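Local coordinates for sphingomyelinase C (Streptomyces griseocarneus, PDB 7CNE), which belongs to the endonuclease/exonuclease/phosphatase family and adopts its DNase I-like fold of two beta-sheets packed face to face, at residues Y73-V78 with D83-T88; R112-I117 with D179-P184; Y134-V139 with R143-G148. All coordinates share one frame; numbering follows the deposited sequence.

Contact 1: Y73-V78 with D83-T88; sequences YQTPVV and DGWDAT
P76 lies flat against the indole of W85, a proline-tryptophan CH-pi contact in the connection between the two beta-sheets of this DNase I-like fold: strand 73-74 edges one sheet and strand 87-90 the other. The CD atom of P76 sits 3.7 Å from the centroid of the W85 six-membered ring and only 10° off its normal, while CB and CG of the same proline run on toward the NE1 end. With CG of W85 turned beside its own backbone N (chi1 -59°), the indole reaches back over the 73-78 segment.

Apolar packing continues round the benzo end of the ring. T75 CB meets W85 CH2 at 3.6 Å, and V78 brings its CG2 branch to 3.8 Å from that same CH2, the valine side chain crossing the indole at about a right angle. A133 of strand 131-139 touches both V78 and W85, so the indole is also packed against the second sheet. The carbonyl O of G84 lies 3.6 Å from P76 CG.

No direct hydrogen bond joins the two segments; the polar link is through water. Within 73-78, T75 OG1 donates to P76 O at 2.7 Å, a bond that ties the threonine hydroxyl to the carbonyl whose O lies 3.4 Å from W85 CZ2. One ordered water bridges the segments: lying in the indole plane at its edge, it accepts from W85 NE1 at 2.9 Å and lies 2.6 Å from V77 O, to which it probably donates.

Contact 2: R112-I117 with D179-P184; sequences RKEQVI and DAKNIP
K181 reaches out from the C-terminal end of helix 162-180 to E114 on the strand, its NZ donating to E114 OE2 at 2.6 Å in a salt bridge. The ammonium comes in on the syn side of that oxygen, 24° out of the carboxylate plane. R112 takes the anti side of the same atom: its NE donates to E114 OE2 at 2.7 Å, nearly straight at 170°, with the oxygen lying in the guanidinium plane. R112 NH2 makes a weak, more bent bond to the same oxygen. The other carboxylate oxygen, E114 OE1, accepts from a water at 2.5 Å, which also takes a weak bond from K181 NZ.

The lysine chain bends at chi2 (-70°) and then runs straight; it and the extended glutamate approach from opposite directions, the ammonium arriving at OE2. Beyond the charges the two segments hardly touch. Around them, F177 of helix 162-180 packs on E114, and Y134 of the neighbouring strand touches K181.

Two cationic groups, with R112 NE and K181 NZ 4.0 Å apart, share the one carboxylate oxygen E114 OE2, and this probably favours the ionised form of the buried glutamate.

Contact 3: Y134-V139 with R143-G148; sequences YVVLNV and RVHVVG
Y134 and H145 stand side by side on one face of the paired strands, the phenol reaching diagonally away from its cross-strand neighbour V147 to the imidazole. Y134 OH and H145 ND1 are hydrogen-bonded at 2.6 Å, either able to donate, and the two rings meet rim to rim with their planes at 28°. Y134 CG lies opposite the backbone N (chi1 171°), which swings the ring along the strands; its CD1 edge takes the CG2 methyl of V147 at 4.0 Å. V136 sits beside the pair: its CG2 comes 3.6 Å from H145 ND1, while its CG1 methyl lies over a face of the imidazole, offset toward the rim, and also rests against R143 CB at 4.0 Å. H145 NE2 is in turn bonded to E187, so both ring nitrogens are engaged.

The opposite face is aliphatic. V135 slots its CG2 against V146 CB at 3.6 Å, L137 CD1 leans obliquely toward V146 CG2, and V139 CG2 closes on V144 CG2 at 3.9 Å. T75 and V104 lie against V135 from the other sheet's side.

Backbone bonds link V135 with V146 and L137 with V144 in both directions, the L137 N to V144 O bond being 2.7 Å. The N-to-C directions of the two strands make an angle of 153°, forming an antiparallel beta hairpin inside one of the two sheets of the DNase I-like sandwich.

Overall arrangement
All three contacts reach the sheet that holds strands 87-90, 110-117, 131-139 and 142-150 in that order. Contact 1 lies at its outer strand, with its centre about 13 Å from those of contacts 2 and 3; D86 N reaches K113 O at 2.8 Å, and T75 CG2 packs on V135 CG1 at 3.4 Å. Contacts 2 and 3 are closer, centres about 9 Å apart: E114 O pairs with Y134 N at 2.8 Å, and I183 packs against both Y134 and H145. Along the chain, contact 1 closes first, and the hairpin of contact 3 is nested inside the loop closed by contact 2.

Contact 1: Y73-V78 with D83-T88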
# COMPACT_ATOMS: atom_id res chain seq x y z
N TYR A 73 14.17 1.12 -9.73
CA TYR A 73 14.05 2.47 -9.19
C TYR A 73 13.10 2.44 -8.00
O TYR A 73 11.92 2.08 -8.15
CB TYR A 73 13.59 3.43 -10.28
CG TYR A 73 14.46 3.33 -11.53
CD1 TYR A 73 15.67 4.01 -11.60
CD2 TYR A 73 14.06 2.56 -12.64
CE1 TYR A 73 16.47 3.93 -12.73
CE2 TYR A 73 14.87 2.47 -13.78
CZ TYR A 73 16.07 3.16 -13.81
OH TYR A 73 16.89 3.09 -14.92
N GLN A 74 13.61 2.76 -6.82
CA GLN A 74 12.86 2.50 -5.60
C GLN A 74 12.96 3.67 -4.63
O GLN A 74 13.97 4.39 -4.60
CB GLN A 74 13.34 1.21 -4.93
CG GLN A 74 13.52 0.01 -5.87
CD GLN A 74 13.91 -1.25 -5.12
OE1 GLN A 74 14.21 -1.18 -3.93
NE2 GLN A 74 13.88 -2.40 -5.79
N THR A 75 11.90 3.85 -3.82
CA THR A 75 11.97 4.77 -2.70
C THR A 75 12.46 4.05 -1.46
O THR A 75 12.37 2.83 -1.37
CB THR A 75 10.59 5.37 -2.42
OG1 THR A 75 9.77 4.38 -1.77
CG2 THR A 75 9.94 5.83 -3.71
N PRO A 76 12.94 4.79 -0.46
CA PRO A 76 13.06 4.21 0.88
C PRO A 76 11.69 3.80 1.41
O PRO A 76 10.64 4.08 0.82
CB PRO A 76 13.68 5.34 1.72
CG PRO A 76 14.26 6.31 0.72
CD PRO A 76 13.36 6.20 -0.49
N VAL A 77 11.70 3.12 2.55
CA VAL A 77 10.46 2.91 3.29
C VAL A 77 10.07 4.22 3.95
O VAL A 77 10.88 4.85 4.64
CB VAL A 77 10.62 1.78 4.32
CG1 VAL A 77 9.33 1.60 5.11
CG2 VAL A 77 11.02 0.48 3.63
N VAL A 78 8.82 4.65 3.73
CA VAL A 78 8.36 5.93 4.26
C VAL A 78 8.52 5.95 5.77
O VAL A 78 8.14 5.00 6.47
CB VAL A 78 6.89 6.17 3.88
CG1 VAL A 78 6.27 7.26 4.77
CG2 VAL A 78 6.75 6.52 2.40
N ASP A 83 16.80 10.53 4.97
CA ASP A 83 17.77 10.18 3.94
C ASP A 83 17.11 9.53 2.73
O ASP A 83 16.17 8.74 2.85
CB ASP A 83 18.81 9.21 4.50
CG ASP A 83 19.62 9.81 5.61
OD1 ASP A 83 19.91 11.02 5.55
OD2 ASP A 83 19.99 9.05 6.54
N GLY A 84 17.63 9.83 1.54
CA GLY A 84 17.20 9.13 0.35
C GLY A 84 15.93 9.65 -0.28
O GLY A 84 15.45 9.04 -1.24
N TRP A 85 15.37 10.73 0.25
CA TRP A 85 14.21 11.42 -0.31
C TRP A 85 14.63 12.78 -0.84
O TRP A 85 15.56 13.41 -0.33
CB TRP A 85 13.12 11.64 0.75
CG TRP A 85 12.59 10.39 1.38
CD1 TRP A 85 12.95 9.86 2.60
CD2 TRP A 85 11.60 9.51 0.84
NE1 TRP A 85 12.25 8.71 2.83
CE2 TRP A 85 11.42 8.46 1.77
CE3 TRP A 85 10.86 9.49 -0.35
CZ2 TRP A 85 10.51 7.41 1.55
CZ3 TRP A 85 9.96 8.44 -0.57
CH2 TRP A 85 9.79 7.42 0.39
N ASP A 86 13.91 13.25 -1.87
CA ASP A 86 14.10 14.62 -2.34
C ASP A 86 13.48 15.64 -1.41
O ASP A 86 13.91 16.80 -1.41
CB ASP A 86 13.54 14.78 -3.75
CG ASP A 86 14.30 13.96 -4.77
OD1 ASP A 86 15.55 13.99 -4.72
OD2 ASP A 86 13.66 13.25 -5.57
N ALA A 87 12.46 15.25 -0.65
CA ALA A 87 11.88 16.11 0.38
C ALA A 87 11.12 15.23 1.37
O ALA A 87 10.73 14.10 1.04
CB ALA A 87 10.95 17.17 -0.22
N THR A 88 10.97 15.74 2.59
CA THR A 88 10.12 15.15 3.62
C THR A 88 9.19 16.24 4.13
O THR A 88 9.65 17.31 4.53
CB THR A 88 10.94 14.59 4.80
OG1 THR A 88 11.75 13.49 4.37
CG2 THR A 88 10.03 14.13 5.96
O HOH W 1 12.53 6.88 5.00

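Contact 2: R112-I117 with D179-P184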
# COMPACT_ATOMS: atom_id res chain seq x y z
N ARG A 112 11.49 12.15 -9.38
CA ARG A 112 11.43 12.79 -8.07
C ARG A 112 10.75 11.83 -7.10
O ARG A 112 9.83 11.10 -7.49
CB ARG A 112 10.66 14.11 -8.12
CG ARG A 112 10.57 14.81 -6.76
CD ARG A 112 10.34 16.28 -6.89
NE ARG A 112 10.37 16.97 -5.59
CZ ARG A 112 11.41 17.64 -5.12
NH1 ARG A 112 12.52 17.72 -5.84
NH2 ARG A 112 11.34 18.23 -3.94
N LYS A 113 11.20 11.84 -5.84
CA LYS A 113 10.55 11.05 -4.80
C LYS A 113 10.54 11.85 -3.50
O LYS A 113 11.56 12.41 -3.09
CB LYS A 113 11.24 9.70 -4.60
CG LYS A 113 12.76 9.74 -4.47
CD LYS A 113 13.33 8.33 -4.32
CE LYS A 113 14.86 8.34 -4.27
NZ LYS A 113 15.42 8.62 -5.62
N GLU A 114 9.36 11.95 -2.88
CA GLU A 114 9.23 12.60 -1.58
C GLU A 114 8.35 11.75 -0.68
O GLU A 114 7.60 10.88 -1.14
CB GLU A 114 8.58 13.99 -1.66
CG GLU A 114 8.91 14.81 -2.88
CD GLU A 114 8.20 16.15 -2.86
OE1 GLU A 114 7.52 16.47 -1.86
OE2 GLU A 114 8.34 16.89 -3.86
N GLN A 115 8.42 12.04 0.61
CA GLN A 115 7.53 11.42 1.58
C GLN A 115 6.83 12.52 2.36
O GLN A 115 7.37 13.62 2.54
CB GLN A 115 8.31 10.48 2.53
CG GLN A 115 9.27 11.20 3.45
CD GLN A 115 9.93 10.28 4.45
OE1 GLN A 115 9.50 9.14 4.65
NE2 GLN A 115 10.97 10.76 5.10
N VAL A 116 5.63 12.22 2.81
CA VAL A 116 4.86 13.12 3.66
C VAL A 116 4.23 12.27 4.75
O VAL A 116 3.57 11.27 4.44
CB VAL A 116 3.78 13.89 2.86
CG1 VAL A 116 2.97 14.81 3.77
CG2 VAL A 116 4.40 14.67 1.67
N ILE A 117 4.48 12.62 6.00
CA ILE A 117 3.88 11.93 7.14
C ILE A 117 2.51 12.56 7.41
O ILE A 117 2.35 13.78 7.34
CB ILE A 117 4.81 12.01 8.37
CG1 ILE A 117 6.21 11.48 8.04
CG2 ILE A 117 4.19 11.35 9.63
CD1 ILE A 117 6.26 10.21 7.23
N ASP A 179 -2.72 18.90 -5.37
CA ASP A 179 -3.19 20.15 -5.96
C ASP A 179 -2.09 21.22 -5.96
O ASP A 179 -1.88 21.91 -6.97
CB ASP A 179 -4.43 20.63 -5.20
CG ASP A 179 -5.08 21.83 -5.85
OD1 ASP A 179 -5.03 22.92 -5.26
OD2 ASP A 179 -5.59 21.68 -6.99
N ALA A 180 -1.37 21.34 -4.84
CA ALA A 180 -0.29 22.31 -4.71
C ALA A 180 0.87 22.03 -5.66
O ALA A 180 1.63 22.95 -5.97
CB ALA A 180 0.20 22.35 -3.26
N LYS A 181 1.02 20.79 -6.12
CA LYS A 181 2.03 20.47 -7.12
C LYS A 181 1.66 21.01 -8.50
O LYS A 181 2.53 21.03 -9.39
CB LYS A 181 2.23 18.95 -7.20
CG LYS A 181 3.03 18.33 -6.05
CD LYS A 181 4.50 18.74 -6.10
CE LYS A 181 5.28 18.20 -4.90
NZ LYS A 181 6.72 18.60 -4.97
N ASN A 182 0.41 21.41 -8.72
CA ASN A 182 -0.06 21.91 -10.01
C ASN A 182 0.33 20.97 -11.15
O ASN A 182 0.95 21.37 -12.14
CB ASN A 182 0.45 23.33 -10.26
CG ASN A 182 -0.13 24.35 -9.30
OD1 ASN A 182 -1.34 24.36 -9.03
ND2 ASN A 182 0.72 25.20 -8.76
N ILE A 183 -0.04 19.71 -11.00
CA ILE A 183 0.33 18.69 -12.00
C ILE A 183 -0.46 18.94 -13.28
O ILE A 183 -1.69 19.08 -13.23
CB ILE A 183 0.05 17.29 -11.45
CG1 ILE A 183 0.88 17.06 -10.18
CG2 ILE A 183 0.33 16.21 -12.52
CD1 ILE A 183 0.47 15.80 -9.41
N PRO A 184 0.19 18.97 -14.45
CA PRO A 184 -0.55 19.14 -15.71
C PRO A 184 -1.62 18.07 -15.88
O PRO A 184 -1.41 16.89 -15.59
CB PRO A 184 0.54 19.01 -16.78
CG PRO A 184 1.84 19.27 -16.08
CD PRO A 184 1.65 18.83 -14.65
O HOH W 2 7.53 19.01 -1.70

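Contact 3: Y134-V139 with R143-G148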
# COMPACT_ATOMS: atom_id res chain seq x y z
N TYR A 134 5.44 10.07 -2.65
CA TYR A 134 5.07 10.69 -3.92
C TYR A 134 6.22 10.47 -4.89
O TYR A 134 7.34 10.91 -4.62
CB TYR A 134 4.81 12.18 -3.75
CG TYR A 134 4.63 12.94 -5.05
CD1 TYR A 134 3.50 12.75 -5.83
CD2 TYR A 134 5.56 13.89 -5.46
CE1 TYR A 134 3.30 13.46 -7.00
CE2 TYR A 134 5.39 14.60 -6.64
CZ TYR A 134 4.25 14.38 -7.40
OH TYR A 134 4.05 15.08 -8.57
N VAL A 135 5.95 9.81 -6.02
CA VAL A 135 6.98 9.59 -7.02
C VAL A 135 6.50 10.11 -8.37
O VAL A 135 5.32 9.99 -8.71
CB VAL A 135 7.40 8.11 -7.14
CG1 VAL A 135 7.88 7.62 -5.80
CG2 VAL A 135 6.28 7.24 -7.67
N VAL A 136 7.42 10.73 -9.10
CA VAL A 136 7.22 11.11 -10.49
C VAL A 136 8.07 10.17 -11.32
O VAL A 136 9.29 10.13 -11.14
CB VAL A 136 7.61 12.57 -10.76
CG1 VAL A 136 7.41 12.90 -12.24
CG2 VAL A 136 6.81 13.52 -9.88
N LEU A 137 7.43 9.41 -12.20
CA LEU A 137 8.13 8.48 -13.08
C LEU A 137 8.22 9.03 -14.49
O LEU A 137 7.31 9.72 -14.96
CB LEU A 137 7.42 7.13 -13.11
CG LEU A 137 7.04 6.57 -11.73
CD1 LEU A 137 6.18 5.34 -11.91
CD2 LEU A 137 8.28 6.27 -10.88
N ASN A 138 9.32 8.70 -15.17
CA ASN A 138 9.48 9.00 -16.59
C ASN A 138 9.18 7.74 -17.39
O ASN A 138 9.92 6.74 -17.29
CB ASN A 138 10.89 9.51 -16.88
CG ASN A 138 10.97 10.19 -18.22
OD1 ASN A 138 11.15 9.55 -19.26
ND2 ASN A 138 10.78 11.50 -18.21
N VAL A 139 8.10 7.77 -18.17
CA VAL A 139 7.55 6.61 -18.87
C VAL A 139 7.11 7.08 -20.25
O VAL A 139 6.26 7.97 -20.35
CB VAL A 139 6.32 6.00 -18.16
CG1 VAL A 139 6.11 4.55 -18.60
CG2 VAL A 139 6.38 6.15 -16.66
N ARG A 143 5.49 11.96 -18.04
CA ARG A 143 5.58 11.74 -16.61
C ARG A 143 4.31 11.09 -16.09
O ARG A 143 3.21 11.37 -16.59
CB ARG A 143 5.83 13.05 -15.86
CG ARG A 143 7.18 13.66 -16.16
CD ARG A 143 7.26 15.06 -15.59
NE ARG A 143 8.64 15.54 -15.55
CZ ARG A 143 9.03 16.62 -14.87
NH1 ARG A 143 8.14 17.32 -14.18
NH2 ARG A 143 10.31 16.99 -14.89
N VAL A 144 4.47 10.22 -15.10
CA VAL A 144 3.36 9.58 -14.40
C VAL A 144 3.60 9.77 -12.91
O VAL A 144 4.71 9.54 -12.42
CB VAL A 144 3.27 8.08 -14.76
CG1 VAL A 144 2.25 7.38 -13.87
CG2 VAL A 144 2.91 7.91 -16.24
N HIS A 145 2.56 10.20 -12.19
CA HIS A 145 2.67 10.51 -10.77
C HIS A 145 1.97 9.42 -9.98
O HIS A 145 0.84 9.03 -10.30
CB HIS A 145 2.05 11.88 -10.46
CG HIS A 145 2.58 12.98 -11.32
ND1 HIS A 145 3.39 13.98 -10.83
CD2 HIS A 145 2.44 13.22 -12.64
CE1 HIS A 145 3.72 14.80 -11.81
NE2 HIS A 145 3.16 14.36 -12.92
N VAL A 146 2.64 8.92 -8.94
CA VAL A 146 2.08 7.88 -8.08
C VAL A 146 2.21 8.32 -6.64
O VAL A 146 3.29 8.74 -6.22
CB VAL A 146 2.79 6.52 -8.30
CG1 VAL A 146 2.20 5.46 -7.37
CG2 VAL A 146 2.67 6.08 -9.74
N VAL A 147 1.12 8.22 -5.89
CA VAL A 147 1.15 8.31 -4.43
C VAL A 147 0.91 6.91 -3.89
O VAL A 147 -0.10 6.28 -4.23
CB VAL A 147 0.10 9.29 -3.88
CG1 VAL A 147 0.11 9.29 -2.33
CG2 VAL A 147 0.32 10.70 -4.44
N GLY A 148 1.82 6.42 -3.06
CA GLY A 148 1.68 5.12 -2.42
C GLY A 148 1.47 5.35 -0.94
O GLY A 148 2.14 6.18 -0.34
O HOH W 3 10.90 14.52 -16.96